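Local coordinates for protein leucine aminopeptidase 2 (PDB 2XPY) that cleaves di- and tripeptides as a zinc-dependent aminopeptidase of the M1 family and, in vitro, weakly hydrolyses epoxides such as leukotriene A4, at residues 52-57 against 110-115; 79-84 against 103-108; 369-374 against 386-391. All coordinates share one frame; numbering follows the deposited sequence.

How the interactions relate
Interactions 1 and 2 belong to the N-terminal M1 domain and to one mixed sheet, in which strand 111-120 lies between strands 45-56 and 74-81. With centres 10 Å apart, they join through probable backbone hydrogen bonds of Asn115 with His80 and Thr113 with Asp82, and through packing of Leu114 on Ile81 and Phe112 on Asn105. Both lie beside bound glutathione, whose closest approaches are too short in the model to interpret. Along the chain, 52-57 and 110-115 bracket 79-84 and 103-108. Interaction 3 follows in the peptidase domain, centred 36 Å from interaction 1 and 41 Å from interaction 2. The first two lie far from the chain centre, the third at the start of the proton-donor helix, near the zinc.

Interaction 1: 52-57 against 110-115; sequences FQLKKL and DNFTLN. With GSH (glutathione), chain D.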
# COMPACT_ATOMS: atom_id res chain seq x y z
N PHE A 52 -24.70 -13.22 -5.86
CA PHE A 52 -23.71 -14.09 -6.50
C PHE A 52 -24.39 -15.06 -7.45
O PHE A 52 -25.44 -15.62 -7.12
CB PHE A 52 -22.94 -14.92 -5.47
CG PHE A 52 -22.25 -14.11 -4.40
CD1 PHE A 52 -20.97 -13.62 -4.60
CD2 PHE A 52 -22.86 -13.87 -3.18
CE1 PHE A 52 -20.33 -12.89 -3.62
CE2 PHE A 52 -22.23 -13.14 -2.20
CZ PHE A 52 -20.96 -12.65 -2.42
N GLN A 53 -23.81 -15.28 -8.62
CA GLN A 53 -24.18 -16.43 -9.44
C GLN A 53 -23.09 -17.47 -9.26
O GLN A 53 -21.92 -17.24 -9.61
CB GLN A 53 -24.33 -16.09 -10.92
CG GLN A 53 -25.65 -15.42 -11.26
CD GLN A 53 -25.43 -14.02 -11.79
OE1 GLN A 53 -25.05 -13.84 -12.95
NE2 GLN A 53 -25.65 -13.02 -10.93
N LEU A 54 -23.48 -18.59 -8.68
CA LEU A 54 -22.52 -19.61 -8.32
C LEU A 54 -22.72 -20.87 -9.17
O LEU A 54 -23.84 -21.19 -9.58
CB LEU A 54 -22.66 -19.94 -6.84
CG LEU A 54 -22.56 -18.70 -5.94
CD1 LEU A 54 -22.89 -19.06 -4.49
CD2 LEU A 54 -21.18 -18.06 -6.03
N LYS A 55 -21.62 -21.56 -9.47
CA LYS A 55 -21.68 -22.92 -9.98
C LYS A 55 -21.05 -23.82 -8.94
O LYS A 55 -19.94 -23.52 -8.47
CB LYS A 55 -20.94 -23.07 -11.31
CG LYS A 55 -20.86 -24.54 -11.80
CD LYS A 55 -20.45 -24.67 -13.27
CE LYS A 55 -19.08 -24.07 -13.54
NZ LYS A 55 -18.49 -24.54 -14.83
N LYS A 56 -21.75 -24.88 -8.54
CA LYS A 56 -21.18 -25.89 -7.65
C LYS A 56 -20.15 -26.69 -8.44
O LYS A 56 -20.39 -27.07 -9.60
CB LYS A 56 -22.24 -26.86 -7.13
CG LYS A 56 -23.43 -26.24 -6.43
CD LYS A 56 -24.25 -27.34 -5.76
CE LYS A 56 -25.49 -26.82 -5.06
NZ LYS A 56 -26.22 -27.92 -4.36
N LEU A 57 -19.01 -26.94 -7.82
CA LEU A 57 -17.97 -27.76 -8.41
C LEU A 57 -17.94 -29.08 -7.65
O LEU A 57 -18.35 -29.14 -6.50
CB LEU A 57 -16.63 -27.05 -8.33
CG LEU A 57 -16.65 -25.67 -8.98
CD1 LEU A 57 -15.25 -25.09 -9.07
CD2 LEU A 57 -17.29 -25.73 -10.37
N ASP A 110 -26.93 -27.16 -9.94
CA ASP A 110 -25.54 -26.84 -9.64
C ASP A 110 -25.28 -25.34 -9.90
O ASP A 110 -24.32 -24.77 -9.38
CB ASP A 110 -24.58 -27.70 -10.48
CG ASP A 110 -24.47 -29.15 -9.99
OD1 ASP A 110 -24.81 -29.47 -8.83
OD2 ASP A 110 -24.01 -29.99 -10.80
N ASN A 111 -26.11 -24.72 -10.72
CA ASN A 111 -26.05 -23.28 -10.94
C ASN A 111 -27.20 -22.59 -10.23
O ASN A 111 -28.37 -22.95 -10.42
CB ASN A 111 -26.12 -22.94 -12.43
CG ASN A 111 -24.84 -23.27 -13.17
OD1 ASN A 111 -24.19 -22.39 -13.73
ND2 ASN A 111 -24.47 -24.55 -13.18
N PHE A 112 -26.89 -21.61 -9.40
CA PHE A 112 -27.94 -20.88 -8.71
C PHE A 112 -27.57 -19.44 -8.47
O PHE A 112 -26.43 -19.03 -8.68
CB PHE A 112 -28.33 -21.57 -7.39
CG PHE A 112 -27.20 -21.71 -6.43
CD1 PHE A 112 -27.06 -20.84 -5.38
CD2 PHE A 112 -26.27 -22.73 -6.60
CE1 PHE A 112 -26.01 -20.98 -4.49
CE2 PHE A 112 -25.22 -22.86 -5.72
CZ PHE A 112 -25.09 -21.98 -4.66
N THR A 113 -28.56 -18.66 -8.03
CA THR A 113 -28.36 -17.25 -7.78
C THR A 113 -28.56 -17.05 -6.31
O THR A 113 -29.62 -17.39 -5.79
CB THR A 113 -29.37 -16.41 -8.56
OG1 THR A 113 -29.07 -16.47 -9.96
CG2 THR A 113 -29.32 -14.97 -8.10
N LEU A 114 -27.53 -16.54 -5.65
CA LEU A 114 -27.56 -16.29 -4.21
C LEU A 114 -27.67 -14.79 -3.94
O LEU A 114 -26.86 -14.00 -4.44
CB LEU A 114 -26.27 -16.81 -3.58
CG LEU A 114 -26.16 -16.49 -2.10
CD1 LEU A 114 -27.40 -16.99 -1.45
CD2 LEU A 114 -24.95 -17.16 -1.51
N ASN A 115 -28.68 -14.40 -3.17
CA ASN A 115 -28.90 -12.99 -2.83
C ASN A 115 -28.98 -12.78 -1.33
O ASN A 115 -29.80 -13.41 -0.65
CB ASN A 115 -30.19 -12.46 -3.48
CG ASN A 115 -30.36 -10.96 -3.29
OD1 ASN A 115 -29.75 -10.17 -4.00
ND2 ASN A 115 -31.17 -10.56 -2.31
N1 GSH D . -24.86 -34.18 -6.80
CA1 GSH D . -25.45 -32.85 -6.71
C1 GSH D . -24.48 -31.78 -7.20
O11 GSH D . -24.03 -31.69 -8.34
O12 GSH D . -24.04 -30.90 -6.46
CB1 GSH D . -26.79 -32.86 -7.46
CG1 GSH D . -27.98 -32.46 -6.58
CD1 GSH D . -29.19 -33.39 -6.64
OE1 GSH D . -29.66 -34.07 -5.50
N2 GSH D . -29.88 -33.55 -7.76
CA2 GSH D . -31.24 -34.04 -7.59
C2 GSH D . -31.64 -35.26 -8.37
O2 GSH D . -33.00 -35.55 -8.51
CB2 GSH D . -32.24 -32.95 -7.92
SG2 GSH D . -33.25 -32.57 -6.47
N3 GSH D . -30.72 -36.05 -8.90
CA3 GSH D . -31.06 -37.38 -9.34
C3 GSH D . -31.60 -37.35 -10.75
O31 GSH D . -31.62 -36.26 -11.37
O32 GSH D . -32.00 -38.41 -11.28
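The phenyl ring of Phe112 receives Leu54 over one face and Lys56 at its edge. Leu54 CB stands over the face, 4.2 Å from the ring centroid and displaced toward the rim, in a CH-pi contact, while Leu54 CD1 reaches to 3.7 Å from Phe112 CZ. Near the ring plane, Lys56 CG comes within 3.9 Å of Phe112 CE2, the lysine chain crossing the phenylalanine at about a right angle. With its CG set between the backbone N and the carbonyl carbon (chi1 59°), Phe112 bends its ring back toward 52-57. Further along the same face of the sheet, Leu114 CD2 fills in beside Leu54 CD1 at 4.1 Å, and Phe52 adds a looser apolar contact to Leu114.

Underneath runs a regular antiparallel pairing of strands 45-56 and 111-120 in the large sheet of the M1 N-terminal domain. Phe52-Leu114 and Leu54-Phe112 are hydrogen-bonded pairs with two backbone bonds each, and Lys56 N adds a bond to Asp110 O at 2.7 Å. The non-hydrogen-bonded pairs Gln53-Thr113 and Lys55-Asn111 turn their side chains to the other face, where partners lie side by side and point the same way.

At the strand end the polar groups diverge. Lys56, extended beyond CG, takes its ammonium group to a salt bridge with Asp65; its NZ remains 4.9 Å from Asp110 OD1. The Asp110 carboxylate lies implausibly close to a glutathione carboxylate in the model, so the detail of that approach is doubtful; glutathione is also hydrogen-bonded to His58 NE2.

Interaction 2: 79-84 against 103-108; sequences VHIDGS and INNASC. With GSH (glutathione), chain D.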
# COMPACT_ATOMS: atom_id res chain seq x y z
N VAL A 79 -31.94 -13.93 3.15
CA VAL A 79 -31.20 -14.71 2.16
C VAL A 79 -32.12 -15.39 1.16
O VAL A 79 -33.02 -16.14 1.54
CB VAL A 79 -30.32 -15.77 2.85
CG1 VAL A 79 -29.68 -16.70 1.82
CG2 VAL A 79 -29.26 -15.09 3.70
N HIS A 80 -31.87 -15.14 -0.11
CA HIS A 80 -32.67 -15.75 -1.16
C HIS A 80 -31.79 -16.49 -2.17
O HIS A 80 -30.80 -15.96 -2.68
CB HIS A 80 -33.52 -14.69 -1.87
CG HIS A 80 -34.58 -14.09 -1.00
ND1 HIS A 80 -35.78 -14.72 -0.74
CD2 HIS A 80 -34.64 -12.90 -0.36
CE1 HIS A 80 -36.52 -13.96 0.04
NE2 HIS A 80 -35.85 -12.84 0.28
N ILE A 81 -32.17 -17.73 -2.43
CA ILE A 81 -31.56 -18.52 -3.48
C ILE A 81 -32.63 -18.77 -4.54
O ILE A 81 -33.71 -19.27 -4.22
CB ILE A 81 -31.04 -19.86 -2.91
CG1 ILE A 81 -29.74 -19.65 -2.13
CG2 ILE A 81 -30.82 -20.87 -4.01
CD1 ILE A 81 -29.36 -20.85 -1.27
N ASP A 82 -32.34 -18.40 -5.79
CA ASP A 82 -33.28 -18.53 -6.90
C ASP A 82 -34.68 -17.98 -6.57
O ASP A 82 -35.71 -18.60 -6.88
CB ASP A 82 -33.36 -19.99 -7.41
CG ASP A 82 -32.14 -20.40 -8.24
OD1 ASP A 82 -31.42 -19.49 -8.73
OD2 ASP A 82 -31.90 -21.62 -8.41
N GLY A 83 -34.69 -16.82 -5.91
CA GLY A 83 -35.92 -16.11 -5.59
C GLY A 83 -36.76 -16.73 -4.49
O GLY A 83 -37.98 -16.62 -4.51
N SER A 84 -36.12 -17.36 -3.52
CA SER A 84 -36.84 -18.03 -2.43
C SER A 84 -36.08 -17.89 -1.12
O SER A 84 -34.86 -18.06 -1.10
CB SER A 84 -37.02 -19.52 -2.73
OG SER A 84 -37.82 -19.72 -3.87
N ILE A 103 -25.63 -21.30 5.08
CA ILE A 103 -26.88 -21.20 4.35
C ILE A 103 -27.31 -22.58 3.89
O ILE A 103 -26.54 -23.32 3.29
CB ILE A 103 -26.76 -20.25 3.13
CG1 ILE A 103 -26.27 -18.87 3.57
CG2 ILE A 103 -28.10 -20.14 2.41
CD1 ILE A 103 -26.15 -17.91 2.43
N ASN A 104 -28.56 -22.91 4.21
CA ASN A 104 -29.16 -24.17 3.85
C ASN A 104 -29.72 -24.04 2.43
O ASN A 104 -30.78 -23.45 2.22
CB ASN A 104 -30.26 -24.51 4.86
CG ASN A 104 -30.74 -25.95 4.75
OD1 ASN A 104 -30.74 -26.55 3.67
ND2 ASN A 104 -31.18 -26.51 5.88
N ASN A 105 -28.97 -24.56 1.47
CA ASN A 105 -29.34 -24.50 0.05
C ASN A 105 -30.22 -25.67 -0.38
O ASN A 105 -29.72 -26.78 -0.62
CB ASN A 105 -28.07 -24.51 -0.79
CG ASN A 105 -28.34 -24.18 -2.24
OD1 ASN A 105 -29.48 -23.94 -2.63
ND2 ASN A 105 -27.28 -24.14 -3.04
N ALA A 106 -31.53 -25.41 -0.49
CA ALA A 106 -32.53 -26.45 -0.74
C ALA A 106 -32.71 -26.75 -2.23
O ALA A 106 -33.58 -27.53 -2.60
CB ALA A 106 -33.87 -26.07 -0.12
N SER A 107 -31.87 -26.12 -3.05
CA SER A 107 -31.97 -26.17 -4.51
C SER A 107 -31.44 -27.48 -5.09
O SER A 107 -30.67 -28.19 -4.44
CB SER A 107 -31.23 -24.97 -5.13
OG SER A 107 -31.44 -24.86 -6.53
N CYS A 108 -31.88 -27.79 -6.31
CA CYS A 108 -31.40 -28.95 -7.05
C CYS A 108 -30.21 -28.59 -7.92
O CYS A 108 -29.23 -29.33 -7.97
CB CYS A 108 -32.50 -29.51 -7.96
SG CYS A 108 -33.90 -30.20 -7.11
N1 GSH D . -24.86 -34.18 -6.80
CA1 GSH D . -25.45 -32.85 -6.71
C1 GSH D . -24.48 -31.78 -7.20
O11 GSH D . -24.03 -31.69 -8.34
O12 GSH D . -24.04 -30.90 -6.46
CB1 GSH D . -26.79 -32.86 -7.46
CG1 GSH D . -27.98 -32.46 -6.58
CD1 GSH D . -29.19 -33.39 -6.64
OE1 GSH D . -29.66 -34.07 -5.50
N2 GSH D . -29.88 -33.55 -7.76
CA2 GSH D . -31.24 -34.04 -7.59
C2 GSH D . -31.64 -35.26 -8.37
O2 GSH D . -33.00 -35.55 -8.51
CB2 GSH D . -32.24 -32.95 -7.92
SG2 GSH D . -33.25 -32.57 -6.47
N3 GSH D . -30.72 -36.05 -8.90
CA3 GSH D . -31.06 -37.38 -9.34
C3 GSH D . -31.60 -37.35 -10.75
O31 GSH D . -31.62 -36.26 -11.37
O32 GSH D . -32.00 -38.41 -11.28
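Val79 and Ile103 reach toward each other tip to tip, whereas Ile81 and Asn105 cross at about a right angle; these two modes of approach define the contact. In the first, Val79 CG1 meets Ile103 CD1 at 3.8 Å and lies equally near Ile103 CG2, so that one valine methyl sits against both branches of Ile103. Ile103 CG2 continues the apolar path to Ile81 CD1, 4.0 Å away.

In the second, the outstretched chain of Ile81 (chi2 166°) carries its CD1 methyl over one face of the Asn105 amide, 3.4 Å from Asn105 OD1; Ile81 CG2 lies close to the same oxygen. From the opposite face Ser107 N donates to Asn105 OD1 over 3.3 Å, closing an Asx turn, with the donor 51° out of the carbonyl plane. With CG anti to the backbone N (chi1 -168°), Asn105 brings its amide against Ile81 and its OD1 within reach of Ser107 N. An alanine here would leave Ser107 N without this acceptor and would probably open a gap beside the Ile81 methyl, letting the loop shift. Farther out the contact thins: Asp82 OD2 is 3.8 Å from Ser107 OG, while Asp82 OD1 accepts from Thr113 N.

No hydrogen bond joins the two segments; their link is side-chain packing across strand 84-90, which lies between strands 74-81 and 101-103 in the sheet. Ile81 and Ser84 flank a tight turn close to type I', which connects strand 74-81 to strand 84-90. Both Ile81 and Ile103, the latter at the end of strand 101-103, touch Ala86 of the intervening strand, and Ile81 also packs on Leu114 of strand 111-120.

Interaction 3: 369-374 against 386-391; sequences STLVQN and STVPYE
Val388, at the start of helix 388-403 in the M1 peptidase domain, rests both methyl groups on Ser369 of the loop that follows helix 365-368; its helix carries the catalytic proton donor Tyr390. This is the closely packed part of the contact. CG1 of Val388 approaches Ser369 O at 3.5 Å, while Val388 CG2 lies 3.7 Å from Ser369 CA, so the two methyls lie along one side of the serine, CG1 by its carbonyl and CG2 by CA and CB. The fork is set by chi1 of 168°, which puts CG1 anti to the backbone N and CG2 beside that N. Ile359 of helix 341-360 touches both Val388 and Ser369, and the polar atoms of the serine are engaged: its carbonyl accepts from Lys392 NZ, and its hydroxyl is hydrogen-bonded to Gly459 N and Pro365 O.

Leu371 completes the packed part through one methyl. Its CD1 rests 3.9 Å from Val388 O and 4.1 Å from Pro389 CA, meeting the helix backbone as much as any side chain; Trp321 also packs on this leucine. Toward the more open side, partly exposed Thr370 directs its CB away and offers little beyond its backbone O, 4.0 Å from Val388 CG1. No hydrogen bond spans the two segments.

The helix start borders the metal site: Pro389 has its side chain about 9 Å from the zinc ion and about 5 Å from that of the zinc ligand Glu324, and Tyr390 points away from the loop to pack on Glu324 and Val328. Here partly exposed Ser386 provides a capping bond: its OG accepts from Val388 N at 3.2 Å, with an N-H...O angle of 154°.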
# COMPACT_ATOMS: atom_id res chain seq x y z
N SER A 369 9.48 -12.76 10.03
CA SER A 369 10.44 -12.31 9.03
C SER A 369 10.77 -13.38 7.98
O SER A 369 11.54 -13.11 7.06
CB SER A 369 11.72 -11.74 9.67
OG SER A 369 12.58 -12.76 10.14
N THR A 370 10.21 -14.58 8.12
CA THR A 370 10.28 -15.56 7.04
C THR A 370 9.44 -15.03 5.87
O THR A 370 8.39 -14.42 6.08
CB THR A 370 9.79 -16.96 7.48
OG1 THR A 370 8.41 -16.91 7.86
CG2 THR A 370 10.61 -17.47 8.67
N LEU A 371 9.91 -15.26 4.65
CA LEU A 371 9.27 -14.71 3.45
C LEU A 371 7.88 -15.28 3.16
O LEU A 371 6.94 -14.55 2.87
CB LEU A 371 10.15 -14.95 2.22
CG LEU A 371 9.65 -14.15 1.04
CD1 LEU A 371 9.64 -12.70 1.44
CD2 LEU A 371 10.50 -14.37 -0.18
N VAL A 372 7.80 -16.61 3.19
CA VAL A 372 6.55 -17.33 3.12
C VAL A 372 6.01 -17.45 4.53
O VAL A 372 6.73 -17.87 5.44
CB VAL A 372 6.78 -18.74 2.55
CG1 VAL A 372 5.66 -19.69 2.95
CG2 VAL A 372 6.92 -18.68 1.03
N GLN A 373 4.76 -17.07 4.72
CA GLN A 373 4.18 -17.04 6.07
C GLN A 373 3.35 -18.27 6.35
O GLN A 373 3.07 -19.06 5.44
CB GLN A 373 3.33 -15.79 6.24
CG GLN A 373 4.11 -14.60 6.69
CD GLN A 373 4.86 -14.88 7.97
OE1 GLN A 373 4.40 -15.66 8.81
NE2 GLN A 373 6.03 -14.27 8.11
N ASN A 374 2.95 -18.43 7.60
CA ASN A 374 2.15 -19.57 8.03
C ASN A 374 1.13 -19.17 9.09
O ASN A 374 1.37 -19.34 10.29
CB ASN A 374 3.06 -20.66 8.56
CG ASN A 374 2.31 -21.88 9.06
OD1 ASN A 374 1.14 -22.10 8.70
ND2 ASN A 374 2.97 -22.69 9.88
N SER A 386 4.67 -6.58 7.42
CA SER A 386 5.93 -5.92 7.70
C SER A 386 6.59 -5.45 6.42
O SER A 386 5.97 -5.40 5.37
CB SER A 386 6.89 -6.83 8.46
OG SER A 386 7.17 -7.99 7.71
N THR A 387 7.87 -5.10 6.51
CA THR A 387 8.61 -4.72 5.34
C THR A 387 9.11 -5.98 4.61
O THR A 387 9.52 -5.92 3.45
CB THR A 387 9.77 -3.80 5.75
OG1 THR A 387 9.22 -2.53 6.13
CG2 THR A 387 10.72 -3.58 4.59
N VAL A 388 9.03 -7.11 5.29
CA VAL A 388 9.60 -8.36 4.79
C VAL A 388 9.06 -8.79 3.42
O VAL A 388 9.83 -8.99 2.49
CB VAL A 388 9.43 -9.48 5.81
CG1 VAL A 388 9.75 -10.81 5.19
CG2 VAL A 388 10.33 -9.22 7.01
N PRO A 389 7.73 -8.94 3.28
CA PRO A 389 7.28 -9.36 1.95
C PRO A 389 7.70 -8.35 0.87
O PRO A 389 8.05 -8.77 -0.24
CB PRO A 389 5.76 -9.43 2.10
CG PRO A 389 5.45 -8.52 3.22
CD PRO A 389 6.60 -8.65 4.17
N TYR A 390 7.66 -7.05 1.17
CA TYR A 390 8.12 -6.03 0.23
C TYR A 390 9.59 -6.20 -0.14
O TYR A 390 9.91 -6.36 -1.31
CB TYR A 390 7.92 -4.62 0.78
CG TYR A 390 6.48 -4.24 0.99
CD1 TYR A 390 5.77 -4.73 2.08
CD2 TYR A 390 5.84 -3.39 0.11
CE1 TYR A 390 4.46 -4.39 2.27
CE2 TYR A 390 4.52 -3.04 0.30
CZ TYR A 390 3.84 -3.54 1.39
OH TYR A 390 2.52 -3.20 1.59
N GLU A 391 10.47 -6.14 0.86
CA GLU A 391 11.91 -6.10 0.58
C GLU A 391 12.64 -7.44 0.42
O GLU A 391 13.48 -7.59 -0.47
CB GLU A 391 12.64 -5.23 1.60
CG GLU A 391 12.07 -3.85 1.69
CD GLU A 391 12.19 -3.07 0.39
OE1 GLU A 391 12.99 -3.45 -0.51
OE2 GLU A 391 11.48 -2.04 0.30